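PDB 5VIP: MdcE from Pseudomonas aeruginosa, which is the gamma subunit of a biotin-independent malonate decarboxylase and probably acts as a transferase in malonate decarboxylation. Local coordinates for residues G55-V63 against R103-V113; H164-I172 against D253-G262. All blocks are in the same frame, centred on the assembly; numbering follows the deposited sequence.

Contact 1 (G55-V63 against R103-V113); sequences GYPVRFLAV and RKRALLAIVDV
Strands 56-63 and 106-113 pair in parallel inside the mixed beta sheet, between antiparallel strand 46-53 and parallel strand 148-152; a beta-alpha-beta crossover carrying helix 81-97 joins them. Five backbone bonds alternate from Ala106 N to Pro57 O through to Ile110 N to Leu61 O; the middle one, Leu108 N to Arg59 O, is 2.8 Å and straight (179°). On the face that carries Val58, Phe60 and Ala62, Leu108 CD1 lies over the Phe60 ring in a CH-pi contact, 3.9 Å from the centroid, and the same methyl meets Val58 CB at 3.7 Å. Beyond the last bond the strands part, and a water donates to Val63 O and Ile110 O while accepting from Asp112 N. At the opposite end Tyr56, with CG anti to its own N (chi1 -163°), gives its OH proton to Lys104 O at 2.7 Å. Tyr56 CD2 lies over one face of the Arg103 guanidinium, the planes 48° apart, while NH1 bonds Gly55 O. On the other sheet face Arg59 NH2 and Arg105 NH1 approach to 3.3 Å, their guanidinium planes perpendicular. Asp50 bridges to both arginines, Glu93 to Arg59 and Asp98 to Arg105, so acidic neighbours probably offset the like charges.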
ATOM      1  N   GLY A  55       9.178 -15.238 -25.722  1.00 37.27           N
ATOM      2  CA  GLY A  55       7.962 -15.783 -26.295  1.00 35.94           C
ATOM      3  C   GLY A  55       6.765 -15.711 -25.363  1.00 40.93           C
ATOM      4  O   GLY A  55       5.686 -16.199 -25.700  1.00 43.22           O
ATOM      5  N   TYR A  56       6.951 -15.107 -24.189  1.00 37.99           N
ATOM      6  CA  TYR A  56       5.861 -14.975 -23.219  1.00 33.71           C
ATOM      7  C   TYR A  56       5.257 -13.571 -23.276  1.00 30.71           C
ATOM      8  O   TYR A  56       5.991 -12.585 -23.304  1.00 32.12           O
ATOM      9  CB  TYR A  56       6.352 -15.292 -21.794  1.00 33.15           C
ATOM     10  CG  TYR A  56       5.216 -15.580 -20.837  1.00 35.07           C
ATOM     11  CD1 TYR A  56       4.615 -14.559 -20.110  1.00 30.84           C
ATOM     12  CD2 TYR A  56       4.719 -16.866 -20.695  1.00 33.86           C
ATOM     13  CE1 TYR A  56       3.561 -14.822 -19.257  1.00 30.16           C
ATOM     14  CE2 TYR A  56       3.674 -17.138 -19.842  1.00 32.55           C
ATOM     15  CZ  TYR A  56       3.097 -16.112 -19.127  1.00 30.20           C
ATOM     16  OH  TYR A  56       2.048 -16.387 -18.282  1.00 31.59           O
ATOM     17  N   PRO A  57       3.914 -13.479 -23.289  1.00 28.17           N
ATOM     18  CA  PRO A  57       3.236 -12.175 -23.357  1.00 25.89           C
ATOM     19  C   PRO A  57       3.514 -11.308 -22.119  1.00 25.24           C
ATOM     20  O   PRO A  57       3.389 -11.808 -21.008  1.00 30.50           O
ATOM     21  CB  PRO A  57       1.749 -12.552 -23.439  1.00 27.07           C
ATOM     22  CG  PRO A  57       1.667 -13.932 -22.844  1.00 27.42           C
ATOM     23  CD  PRO A  57       2.956 -14.600 -23.228  1.00 30.07           C
ATOM     24  N   VAL A  58       3.909 -10.051 -22.316  1.00 24.47           N
ATOM     25  CA  VAL A  58       4.150  -9.138 -21.196  1.00 27.78           C
ATOM     26  C   VAL A  58       3.552  -7.754 -21.442  1.00 28.88           C
ATOM     27  O   VAL A  58       3.338  -7.347 -22.586  1.00 27.62           O
ATOM     28  CB  VAL A  58       5.667  -8.967 -20.890  1.00 24.93           C
ATOM     29  CG1 VAL A  58       6.363 -10.312 -20.804  1.00 29.46           C
ATOM     30  CG2 VAL A  58       6.343  -8.094 -21.926  1.00 26.53           C
ATOM     31  N   ARG A  59       3.280  -7.032 -20.359  1.00 24.01           N
ATOM     32  CA  ARG A  59       2.893  -5.633 -20.452  1.00 22.67           C
ATOM     33  C   ARG A  59       3.819  -4.812 -19.561  1.00 24.68           C
ATOM     34  O   ARG A  59       3.944  -5.086 -18.363  1.00 23.49           O
ATOM     35  CB  ARG A  59       1.419  -5.444 -20.059  1.00 22.55           C
ATOM     36  CG  ARG A  59       0.992  -3.992 -19.848  1.00 19.70           C
ATOM     37  CD  ARG A  59      -0.536  -3.887 -19.698  1.00 23.83           C
ATOM     38  NE  ARG A  59      -1.209  -4.043 -20.988  1.00 24.40           N
ATOM     39  CZ  ARG A  59      -2.455  -3.649 -21.254  1.00 29.41           C
ATOM     40  NH1 ARG A  59      -3.200  -3.074 -20.311  1.00 24.30           N
ATOM     41  NH2 ARG A  59      -2.957  -3.825 -22.473  1.00 24.63           N
ATOM     42  N   PHE A  60       4.495  -3.833 -20.160  1.00 24.63           N
ATOM     43  CA  PHE A  60       5.363  -2.910 -19.430  1.00 23.45           C
ATOM     44  C   PHE A  60       4.545  -1.738 -18.891  1.00 23.82           C
ATOM     45  O   PHE A  60       3.686  -1.199 -19.585  1.00 21.30           O
ATOM     46  CB  PHE A  60       6.488  -2.366 -20.329  1.00 24.08           C
ATOM     47  CG  PHE A  60       7.506  -3.400 -20.760  1.00 23.82           C
ATOM     48  CD1 PHE A  60       8.639  -3.645 -19.995  1.00 26.39           C
ATOM     49  CD2 PHE A  60       7.344  -4.100 -21.950  1.00 30.16           C
ATOM     50  CE1 PHE A  60       9.585  -4.580 -20.398  1.00 27.11           C
ATOM     51  CE2 PHE A  60       8.285  -5.040 -22.357  1.00 26.48           C
ATOM     52  CZ  PHE A  60       9.405  -5.278 -21.581  1.00 25.30           C
ATOM     53  N   LEU A  61       4.826  -1.325 -17.659  1.00 17.56           N
ATOM     54  CA  LEU A  61       4.156  -0.164 -17.087  1.00 17.66           C
ATOM     55  C   LEU A  61       5.167   0.708 -16.389  1.00 17.40           C
ATOM     56  O   LEU A  61       5.954   0.227 -15.592  1.00 18.79           O
ATOM     57  CB  LEU A  61       3.065  -0.569 -16.083  1.00 18.85           C
ATOM     58  CG  LEU A  61       1.938  -1.463 -16.582  1.00 22.28           C
ATOM     59  CD1 LEU A  61       2.173  -2.886 -16.107  1.00 24.67           C
ATOM     60  CD2 LEU A  61       0.610  -0.939 -16.074  1.00 23.57           C
ATOM     61  N   ALA A  62       5.114   1.997 -16.672  1.00 18.06           N
ATOM     62  CA  ALA A  62       5.998   2.948 -16.037  1.00 18.44           C
ATOM     63  C   ALA A  62       5.256   4.242 -15.758  1.00 22.83           C
ATOM     64  O   ALA A  62       4.497   4.738 -16.600  1.00 23.62           O
ATOM     65  CB  ALA A  62       7.230   3.217 -16.925  1.00 19.20           C
ATOM     66  N   VAL A  63       5.480   4.788 -14.573  1.00 17.99           N
ATOM     67  CA  VAL A  63       5.087   6.155 -14.293  1.00 20.45           C
ATOM     68  C   VAL A  63       6.251   7.066 -14.673  1.00 19.88           C
ATOM     69  O   VAL A  63       7.397   6.781 -14.326  1.00 22.20           O
ATOM     70  CB  VAL A  63       4.727   6.336 -12.825  1.00 20.04           C
ATOM     71  CG1 VAL A  63       4.343   7.787 -12.551  1.00 20.02           C
ATOM     72  CG2 VAL A  63       3.590   5.386 -12.451  1.00 19.26           C
ATOM     73  N   ARG A 103      -2.409 -18.218 -21.029  1.00 40.84           N
ATOM     74  CA  ARG A 103      -1.254 -17.514 -20.491  1.00 38.24           C
ATOM     75  C   ARG A 103      -1.632 -16.111 -20.027  1.00 34.79           C
ATOM     76  O   ARG A 103      -1.964 -15.252 -20.847  1.00 37.17           O
ATOM     77  CB  ARG A 103      -0.150 -17.403 -21.542  1.00 38.66           C
ATOM     78  CG  ARG A 103       0.557 -18.694 -21.914  1.00 41.13           C
ATOM     79  CD  ARG A 103       1.281 -18.484 -23.239  1.00 39.47           C
ATOM     80  NE  ARG A 103       2.550 -19.196 -23.293  1.00 47.15           N
ATOM     81  CZ  ARG A 103       3.551 -18.864 -24.101  1.00 47.80           C
ATOM     82  NH1 ARG A 103       3.420 -17.830 -24.924  1.00 42.32           N
ATOM     83  NH2 ARG A 103       4.679 -19.566 -24.087  1.00 55.14           N
ATOM     84  N   LYS A 104      -1.579 -15.872 -18.721  1.00 33.41           N
ATOM     85  CA  LYS A 104      -1.767 -14.524 -18.191  1.00 30.68           C
ATOM     86  C   LYS A 104      -0.509 -13.708 -18.468  1.00 26.29           C
ATOM     87  O   LYS A 104       0.587 -14.140 -18.132  1.00 26.73           O
ATOM     88  CB  LYS A 104      -2.041 -14.552 -16.686  1.00 30.32           C
ATOM     89  CG  LYS A 104      -3.007 -15.618 -16.227  1.00 32.68           C
ATOM     90  CD  LYS A 104      -4.417 -15.307 -16.650  1.00 33.94           C
ATOM     91  CE  LYS A 104      -5.408 -16.079 -15.807  1.00 35.40           C
ATOM     92  NZ  LYS A 104      -6.781 -15.556 -16.035  1.00 36.28           N
ATOM     93  N   ARG A 105      -0.661 -12.531 -19.063  1.00 23.86           N
ATOM     94  CA  ARG A 105       0.502 -11.750 -19.441  1.00 24.50           C
ATOM     95  C   ARG A 105       1.259 -11.271 -18.205  1.00 26.66           C
ATOM     96  O   ARG A 105       0.664 -11.013 -17.148  1.00 23.97           O
ATOM     97  CB  ARG A 105       0.098 -10.561 -20.317  1.00 26.48           C
ATOM     98  CG  ARG A 105      -0.417  -9.354 -19.556  1.00 24.52           C
ATOM     99  CD  ARG A 105      -1.045  -8.373 -20.523  1.00 28.91           C
ATOM    100  NE  ARG A 105      -2.229  -8.945 -21.157  1.00 27.07           N
ATOM    101  CZ  ARG A 105      -2.932  -8.344 -22.107  1.00 27.76           C
ATOM    102  NH1 ARG A 105      -2.565  -7.149 -22.556  1.00 27.79           N
ATOM    103  NH2 ARG A 105      -3.997  -8.945 -22.613  1.00 28.34           N
ATOM    104  N   ALA A 106       2.577 -11.182 -18.330  1.00 23.05           N
ATOM    105  CA  ALA A 106       3.379 -10.688 -17.224  1.00 24.55           C
ATOM    106  C   ALA A 106       3.188  -9.186 -17.124  1.00 23.05           C
ATOM    107  O   ALA A 106       2.989  -8.503 -18.130  1.00 21.57           O
ATOM    108  CB  ALA A 106       4.852 -11.043 -17.405  1.00 23.82           C
ATOM    109  N   LEU A 107       3.220  -8.680 -15.897  1.00 21.30           N
ATOM    110  CA  LEU A 107       3.182  -7.248 -15.665  1.00 21.67           C
ATOM    111  C   LEU A 107       4.560  -6.842 -15.195  1.00 20.12           C
ATOM    112  O   LEU A 107       5.015  -7.275 -14.133  1.00 19.00           O
ATOM    113  CB  LEU A 107       2.108  -6.877 -14.634  1.00 20.72           C
ATOM    114  CG  LEU A 107       0.700  -7.372 -14.989  1.00 25.58           C
ATOM    115  CD1 LEU A 107      -0.300  -7.041 -13.903  1.00 19.79           C
ATOM    116  CD2 LEU A 107       0.241  -6.827 -16.346  1.00 20.90           C
ATOM    117  N   LEU A 108       5.227  -6.031 -16.005  1.00 19.69           N
ATOM    118  CA  LEU A 108       6.587  -5.600 -15.725  1.00 19.22           C
ATOM    119  C   LEU A 108       6.575  -4.136 -15.329  1.00 19.74           C
ATOM    120  O   LEU A 108       6.452  -3.248 -16.185  1.00 20.52           O
ATOM    121  CB  LEU A 108       7.487  -5.824 -16.948  1.00 20.30           C
ATOM    122  CG  LEU A 108       7.386  -7.246 -17.520  1.00 25.42           C
ATOM    123  CD1 LEU A 108       8.246  -7.423 -18.782  1.00 31.00           C
ATOM    124  CD2 LEU A 108       7.784  -8.267 -16.466  1.00 24.23           C
ATOM    125  N   ALA A 109       6.670  -3.881 -14.028  1.00 18.08           N
ATOM    126  CA  ALA A 109       6.628  -2.517 -13.543  1.00 18.92           C
ATOM    127  C   ALA A 109       8.031  -1.937 -13.540  1.00 19.57           C
ATOM    128  O   ALA A 109       8.915  -2.423 -12.841  1.00 19.93           O
ATOM    129  CB  ALA A 109       6.009  -2.443 -12.141  1.00 15.86           C
ATOM    130  N   ILE A 110       8.230  -0.900 -14.340  1.00 19.54           N
ATOM    131  CA  ILE A 110       9.479  -0.184 -14.337  1.00 17.01           C
ATOM    132  C   ILE A 110       9.346   0.965 -13.358  1.00 18.45           C
ATOM    133  O   ILE A 110       8.528   1.871 -13.543  1.00 20.08           O
ATOM    134  CB  ILE A 110       9.839   0.341 -15.736  1.00 22.02           C
ATOM    135  CG1 ILE A 110       9.957  -0.832 -16.711  1.00 21.12           C
ATOM    136  CG2 ILE A 110      11.109   1.156 -15.671  1.00 20.45           C
ATOM    137  CD1 ILE A 110      10.079  -0.409 -18.171  1.00 26.46           C
ATOM    138  N   VAL A 111      10.150   0.924 -12.306  1.00 20.46           N
ATOM    139  CA  VAL A 111       9.920   1.798 -11.172  1.00 17.91           C
ATOM    140  C   VAL A 111      10.963   2.907 -11.066  1.00 19.88           C
ATOM    141  O   VAL A 111      12.139   2.651 -10.825  1.00 21.84           O
ATOM    142  CB  VAL A 111       9.897   0.992  -9.852  1.00 17.58           C
ATOM    143  CG1 VAL A 111       9.646   1.921  -8.669  1.00 18.31           C
ATOM    144  CG2 VAL A 111       8.822  -0.111  -9.903  1.00 18.57           C
ATOM    145  N   ASP A 112      10.516   4.141 -11.252  1.00 17.41           N
ATOM    146  CA  ASP A 112      11.336   5.308 -10.969  1.00 22.20           C
ATOM    147  C   ASP A 112      10.397   6.442 -10.604  1.00 22.05           C
ATOM    148  O   ASP A 112      10.016   7.254 -11.456  1.00 25.27           O
ATOM    149  CB  ASP A 112      12.229   5.679 -12.167  1.00 19.68           C
ATOM    150  CG  ASP A 112      13.004   6.973 -11.938  1.00 23.92           C
ATOM    151  OD1 ASP A 112      13.358   7.284 -10.769  1.00 21.97           O
ATOM    152  OD2 ASP A 112      13.249   7.691 -12.936  1.00 29.33           O
ATOM    153  N   VAL A 113      10.002   6.473  -9.331  1.00 19.52           N
ATOM    154  CA  VAL A 113       9.005   7.421  -8.850  1.00 18.71           C
ATOM    155  C   VAL A 113       9.514   8.109  -7.593  1.00 22.88           C
ATOM    156  O   VAL A 113       9.922   7.450  -6.629  1.00 22.44           O
ATOM    157  CB  VAL A 113       7.657   6.720  -8.563  1.00 18.84           C
ATOM    158  CG1 VAL A 113       6.966   6.369  -9.865  1.00 19.66           C
ATOM    159  CG2 VAL A 113       7.885   5.467  -7.721  1.00 17.82           C
TER
HETATM  160  O   HOH W   1      10.242   7.488 -14.431  1.00 18.65           O
HETATM  161  O   HOH W   2       8.041   4.434 -12.843  1.00 21.87           O

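Contact 2 (H164-I172 against D253-G262); sequences HGYQANRLI and DILGGPRDLG
The Arg170 guanidinium has Ile254 CG1 over the centre of one face, 3.7 Å above the plane, with Asp253 and a water at its edge; Trp224 adds a cation-pi contact. In what is probably a crotonase-like fold, as in related carboxyltransferases, this side-on salt bridge and the apolar packing beside it join the start of strand 170-174 to the C-terminal end of helix 237-254, whose chain then turns back through a type II beta turn, Ile254 to Gly257. Arg170 grips Asp253 with NE and NH2, each 2.8 Å from the single oxygen OD2. OD2 lies in the guanidinium plane, yet the carboxylate is turned 76° from it: NE meets OD2 nearly along the C-O axis, NH2 from above the carboxylate plane. Arg170 CG, set beside its backbone N by chi1 (-56°), rests on Ile254 CG1 at 3.5 Å; the bend at chi2 (-76°) then directs the guanidinium beyond it. Ile254 further packs its CD1 against Asn169 CB at 3.7 Å.

Farther along, the 258-262 loop runs past the Gly165-Ala168 type I turn. Gly262 N bonds Ala168 O in the carbonyl plane, on a lone pair, over a long 3.3 Å. Leu261 CD2 sits 3.4 Å from Gln167 O and also meets the side-chain OE1, itself held by Arg142; Gln167 NE2 bonds the backbone of a neighbouring protein chain, on which Leu261 packs too. The Asn169 amide is held at both ends: OD1 by Leu148 N, and ND2 by a water that also accepts from Arg170 NH1 and donates to Pro258 O and Asp260 O, each at 2.8 Å.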
ATOM      1  N   HIS A 164       3.034   1.317  -7.193  1.00 14.29           N
ATOM      2  CA  HIS A 164       3.657   0.932  -8.451  1.00 16.60           C
ATOM      3  C   HIS A 164       4.949   0.176  -8.188  1.00 15.43           C
ATOM      4  O   HIS A 164       6.019   0.775  -8.080  1.00 18.51           O
ATOM      5  CB  HIS A 164       3.924   2.172  -9.303  1.00 16.41           C
ATOM      6  CG  HIS A 164       4.566   1.873 -10.619  1.00 17.39           C
ATOM      7  ND1 HIS A 164       3.992   1.040 -11.556  1.00 17.29           N
ATOM      8  CD2 HIS A 164       5.726   2.314 -11.165  1.00 18.46           C
ATOM      9  CE1 HIS A 164       4.776   0.969 -12.619  1.00 17.82           C
ATOM     10  NE2 HIS A 164       5.832   1.738 -12.411  1.00 16.91           N
ATOM     11  N   GLY A 165       4.826  -1.134  -8.031  1.00 15.50           N
ATOM     12  CA  GLY A 165       5.974  -1.982  -7.845  1.00 16.11           C
ATOM     13  C   GLY A 165       5.930  -2.910  -6.650  1.00 15.72           C
ATOM     14  O   GLY A 165       6.375  -4.037  -6.757  1.00 16.37           O
ATOM     15  N   TYR A 166       5.409  -2.468  -5.506  1.00 14.00           N
ATOM     16  CA  TYR A 166       5.674  -3.230  -4.291  1.00 15.17           C
ATOM     17  C   TYR A 166       4.760  -4.465  -4.154  1.00 15.79           C
ATOM     18  O   TYR A 166       4.941  -5.268  -3.240  1.00 18.75           O
ATOM     19  CB  TYR A 166       5.507  -2.378  -3.033  1.00 13.80           C
ATOM     20  CG  TYR A 166       6.660  -2.508  -2.052  1.00 15.60           C
ATOM     21  CD1 TYR A 166       7.041  -1.433  -1.256  1.00 15.99           C
ATOM     22  CD2 TYR A 166       7.443  -3.665  -2.010  1.00 15.88           C
ATOM     23  CE1 TYR A 166       8.110  -1.544  -0.369  1.00 17.48           C
ATOM     24  CE2 TYR A 166       8.521  -3.767  -1.142  1.00 20.62           C
ATOM     25  CZ  TYR A 166       8.839  -2.709  -0.321  1.00 17.70           C
ATOM     26  OH  TYR A 166       9.923  -2.799   0.543  1.00 21.54           O
ATOM     27  N   GLN A 167       3.796  -4.646  -5.050  1.00 14.35           N
ATOM     28  CA  GLN A 167       3.005  -5.876  -5.030  1.00 14.62           C
ATOM     29  C   GLN A 167       3.621  -7.000  -5.872  1.00 15.27           C
ATOM     30  O   GLN A 167       3.000  -8.038  -6.064  1.00 16.40           O
ATOM     31  CB  GLN A 167       1.579  -5.602  -5.512  1.00 17.18           C
ATOM     32  CG  GLN A 167       0.707  -4.903  -4.481  1.00 14.42           C
ATOM     33  CD  GLN A 167       0.616  -5.686  -3.169  1.00 12.48           C
ATOM     34  OE1 GLN A 167       0.264  -6.861  -3.162  1.00 13.48           O
ATOM     35  NE2 GLN A 167       0.942  -5.030  -2.057  1.00 12.02           N
ATOM     36  N   ALA A 168       4.837  -6.799  -6.368  1.00 15.53           N
ATOM     37  CA  ALA A 168       5.444  -7.752  -7.308  1.00 18.29           C
ATOM     38  C   ALA A 168       5.732  -9.131  -6.693  1.00 20.04           C
ATOM     39  O   ALA A 168       6.059  -9.241  -5.508  1.00 18.22           O
ATOM     40  CB  ALA A 168       6.746  -7.161  -7.880  1.00 17.06           C
ATOM     41  N   ASN A 169       5.597 -10.176  -7.506  1.00 17.30           N
ATOM     42  CA  ASN A 169       6.127 -11.503  -7.167  1.00 20.80           C
ATOM     43  C   ASN A 169       7.644 -11.476  -6.946  1.00 20.36           C
ATOM     44  O   ASN A 169       8.169 -12.186  -6.099  1.00 21.14           O
ATOM     45  CB  ASN A 169       5.834 -12.522  -8.269  1.00 19.18           C
ATOM     46  CG  ASN A 169       4.360 -12.727  -8.515  1.00 20.03           C
ATOM     47  OD1 ASN A 169       3.761 -12.051  -9.349  1.00 21.15           O
ATOM     48  ND2 ASN A 169       3.772 -13.689  -7.818  1.00 20.67           N
ATOM     49  N   ARG A 170       8.345 -10.684  -7.748  1.00 20.11           N
ATOM     50  CA  ARG A 170       9.806 -10.598  -7.666  1.00 20.57           C
ATOM     51  C   ARG A 170      10.262  -9.170  -7.883  1.00 19.45           C
ATOM     52  O   ARG A 170       9.760  -8.484  -8.773  1.00 18.96           O
ATOM     53  CB  ARG A 170      10.480 -11.505  -8.696  1.00 21.86           C
ATOM     54  CG  ARG A 170      10.084 -12.966  -8.634  1.00 21.57           C
ATOM     55  CD  ARG A 170      10.745 -13.707  -7.484  1.00 23.71           C
ATOM     56  NE  ARG A 170      10.462 -15.129  -7.623  1.00 25.55           N
ATOM     57  CZ  ARG A 170       9.301 -15.694  -7.296  1.00 26.42           C
ATOM     58  NH1 ARG A 170       8.315 -14.962  -6.786  1.00 22.71           N
ATOM     59  NH2 ARG A 170       9.122 -16.991  -7.482  1.00 28.61           N
ATOM     60  N   LEU A 171      11.200  -8.723  -7.049  1.00 19.54           N
ATOM     61  CA  LEU A 171      11.775  -7.393  -7.172  1.00 15.92           C
ATOM     62  C   LEU A 171      13.223  -7.485  -7.639  1.00 19.64           C
ATOM     63  O   LEU A 171      14.039  -8.188  -7.033  1.00 19.36           O
ATOM     64  CB  LEU A 171      11.711  -6.640  -5.844  1.00 18.01           C
ATOM     65  CG  LEU A 171      10.332  -6.198  -5.340  1.00 18.23           C
ATOM     66  CD1 LEU A 171      10.482  -5.565  -3.974  1.00 18.62           C
ATOM     67  CD2 LEU A 171       9.682  -5.218  -6.313  1.00 15.44           C
ATOM     68  N   ILE A 172      13.528  -6.776  -8.719  1.00 18.48           N
ATOM     69  CA  ILE A 172      14.894  -6.681  -9.237  1.00 23.65           C
ATOM     70  C   ILE A 172      15.319  -5.227  -9.237  1.00 21.02           C
ATOM     71  O   ILE A 172      14.585  -4.371  -9.727  1.00 22.74           O
ATOM     72  CB  ILE A 172      15.001  -7.248 -10.669  1.00 25.09           C
ATOM     73  CG1 ILE A 172      14.666  -8.741 -10.671  1.00 27.39           C
ATOM     74  CG2 ILE A 172      16.393  -6.964 -11.282  1.00 24.58           C
ATOM     75  CD1 ILE A 172      14.284  -9.281 -12.052  1.00 26.16           C
ATOM     76  N   ASP A 253      11.041 -18.221 -12.987  1.00 28.21           N
ATOM     77  CA  ASP A 253      11.046 -18.568 -11.565  1.00 29.06           C
ATOM     78  C   ASP A 253       9.659 -18.446 -10.917  1.00 30.44           C
ATOM     79  O   ASP A 253       9.324 -19.195  -9.999  1.00 28.90           O
ATOM     80  CB  ASP A 253      12.059 -17.687 -10.815  1.00 27.08           C
ATOM     81  CG  ASP A 253      12.249 -18.120  -9.379  1.00 36.17           C
ATOM     82  OD1 ASP A 253      12.945 -19.131  -9.146  1.00 40.31           O
ATOM     83  OD2 ASP A 253      11.699 -17.456  -8.478  1.00 30.36           O
ATOM     84  N   ILE A 254       8.855 -17.504 -11.404  1.00 25.86           N
ATOM     85  CA  ILE A 254       7.510 -17.275 -10.869  1.00 26.33           C
ATOM     86  C   ILE A 254       6.507 -18.317 -11.350  1.00 27.73           C
ATOM     87  O   ILE A 254       5.752 -18.881 -10.554  1.00 28.74           O
ATOM     88  CB  ILE A 254       6.984 -15.876 -11.268  1.00 23.28           C
ATOM     89  CG1 ILE A 254       7.810 -14.788 -10.602  1.00 19.94           C
ATOM     90  CG2 ILE A 254       5.495 -15.724 -10.923  1.00 24.37           C
ATOM     91  CD1 ILE A 254       7.737 -13.438 -11.325  1.00 20.58           C
ATOM     92  N   LEU A 255       6.506 -18.566 -12.657  1.00 28.19           N
ATOM     93  CA  LEU A 255       5.465 -19.371 -13.300  1.00 34.76           C
ATOM     94  C   LEU A 255       5.246 -20.738 -12.642  1.00 35.35           C
ATOM     95  O   LEU A 255       6.193 -21.486 -12.395  1.00 32.68           O
ATOM     96  CB  LEU A 255       5.788 -19.551 -14.782  1.00 31.10           C
ATOM     97  CG  LEU A 255       5.552 -18.314 -15.648  1.00 28.54           C
ATOM     98  CD1 LEU A 255       6.201 -18.483 -17.023  1.00 33.55           C
ATOM     99  CD2 LEU A 255       4.061 -18.044 -15.781  1.00 32.75           C
ATOM    100  N   GLY A 256       3.982 -21.027 -12.339  1.00 36.67           N
ATOM    101  CA  GLY A 256       3.579 -22.294 -11.754  1.00 41.90           C
ATOM    102  C   GLY A 256       3.767 -22.362 -10.253  1.00 42.42           C
ATOM    103  O   GLY A 256       3.268 -23.281  -9.600  1.00 44.85           O
ATOM    104  N   GLY A 257       4.488 -21.387  -9.704  1.00 40.52           N
ATOM    105  CA  GLY A 257       4.816 -21.372  -8.291  1.00 37.45           C
ATOM    106  C   GLY A 257       3.798 -20.635  -7.443  1.00 35.04           C
ATOM    107  O   GLY A 257       2.764 -20.184  -7.942  1.00 35.72           O
ATOM    108  N   PRO A 258       4.076 -20.519  -6.140  1.00 35.34           N
ATOM    109  CA  PRO A 258       3.179 -19.791  -5.241  1.00 30.85           C
ATOM    110  C   PRO A 258       3.088 -18.318  -5.657  1.00 31.15           C
ATOM    111  O   PRO A 258       4.031 -17.779  -6.243  1.00 30.00           O
ATOM    112  CB  PRO A 258       3.844 -19.949  -3.866  1.00 33.15           C
ATOM    113  CG  PRO A 258       4.797 -21.105  -4.021  1.00 38.60           C
ATOM    114  CD  PRO A 258       5.259 -21.045  -5.440  1.00 37.07           C
ATOM    115  N   ARG A 259       1.965 -17.681  -5.360  1.00 26.27           N
ATOM    116  CA  ARG A 259       1.692 -16.340  -5.869  1.00 27.23           C
ATOM    117  C   ARG A 259       1.875 -15.248  -4.814  1.00 30.25           C
ATOM    118  O   ARG A 259       1.305 -14.170  -4.935  1.00 28.00           O
ATOM    119  CB  ARG A 259       0.276 -16.289  -6.452  1.00 23.76           C
ATOM    120  CG  ARG A 259       0.155 -17.128  -7.734  1.00 29.25           C
ATOM    121  CD  ARG A 259      -1.267 -17.269  -8.243  1.00 28.80           C
ATOM    122  NE  ARG A 259      -1.335 -18.258  -9.324  1.00 29.50           N
ATOM    123  CZ  ARG A 259      -2.453 -18.630  -9.942  1.00 31.75           C
ATOM    124  NH1 ARG A 259      -3.614 -18.087  -9.603  1.00 29.53           N
ATOM    125  NH2 ARG A 259      -2.408 -19.550 -10.902  1.00 31.51           N
ATOM    126  N   ASP A 260       2.689 -15.527  -3.798  1.00 30.30           N
ATOM    127  CA  ASP A 260       2.954 -14.561  -2.727  1.00 32.58           C
ATOM    128  C   ASP A 260       3.909 -13.445  -3.138  1.00 30.21           C
ATOM    129  O   ASP A 260       4.621 -13.554  -4.138  1.00 29.71           O
ATOM    130  CB  ASP A 260       3.529 -15.271  -1.499  1.00 38.60           C
ATOM    131  CG  ASP A 260       2.656 -16.408  -1.020  1.00 44.00           C
ATOM    132  OD1 ASP A 260       2.804 -17.530  -1.550  1.00 43.93           O
ATOM    133  OD2 ASP A 260       1.825 -16.178  -0.111  1.00 52.10           O
ATOM    134  N   LEU A 261       3.910 -12.371  -2.354  1.00 29.46           N
ATOM    135  CA  LEU A 261       4.887 -11.303  -2.498  1.00 30.00           C
ATOM    136  C   LEU A 261       6.306 -11.853  -2.443  1.00 29.38           C
ATOM    137  O   LEU A 261       6.580 -12.777  -1.683  1.00 32.38           O
ATOM    138  CB  LEU A 261       4.711 -10.260  -1.397  1.00 28.12           C
ATOM    139  CG  LEU A 261       3.414  -9.465  -1.441  1.00 25.83           C
ATOM    140  CD1 LEU A 261       3.474  -8.380  -0.404  1.00 22.59           C
ATOM    141  CD2 LEU A 261       3.247  -8.877  -2.814  1.00 25.26           C
ATOM    142  N   GLY A 262       7.198 -11.276  -3.243  1.00 27.00           N
ATOM    143  CA  GLY A 262       8.588 -11.698  -3.285  1.00 28.91           C
ATOM    144  C   GLY A 262       9.305 -11.773  -1.956  1.00 38.06           C
ATOM    145  O   GLY A 262      10.071 -12.714  -1.721  1.00 39.81           O
TER
HETATM  146  O   HOH W   3       5.422 -15.336  -6.086  1.00 25.45           O

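In the fold
Contact 1 closes along the chain before contact 2 opens, and their centres lie about 12 Å apart on one mixed sheet. Contact 1 joins two neighbouring strands in it; contact 2 joins the 170-174 strand, two places beyond 106-113, to helix 237-254 and the loop after it, with strand 148-152 in between. Helix 127-143 packs on residues of both. They touch directly: His164, just after helix 158-163, has NE2 2.9 Å from Ile110 O, a probable hydrogen bond, and Leu255 CD2 packs 3.6 Å from Tyr56 OH. Through His164 the central strands are tied to the 164-168 turn, whose Tyr166 and Gln167 meet the chain of another protein in the assembly.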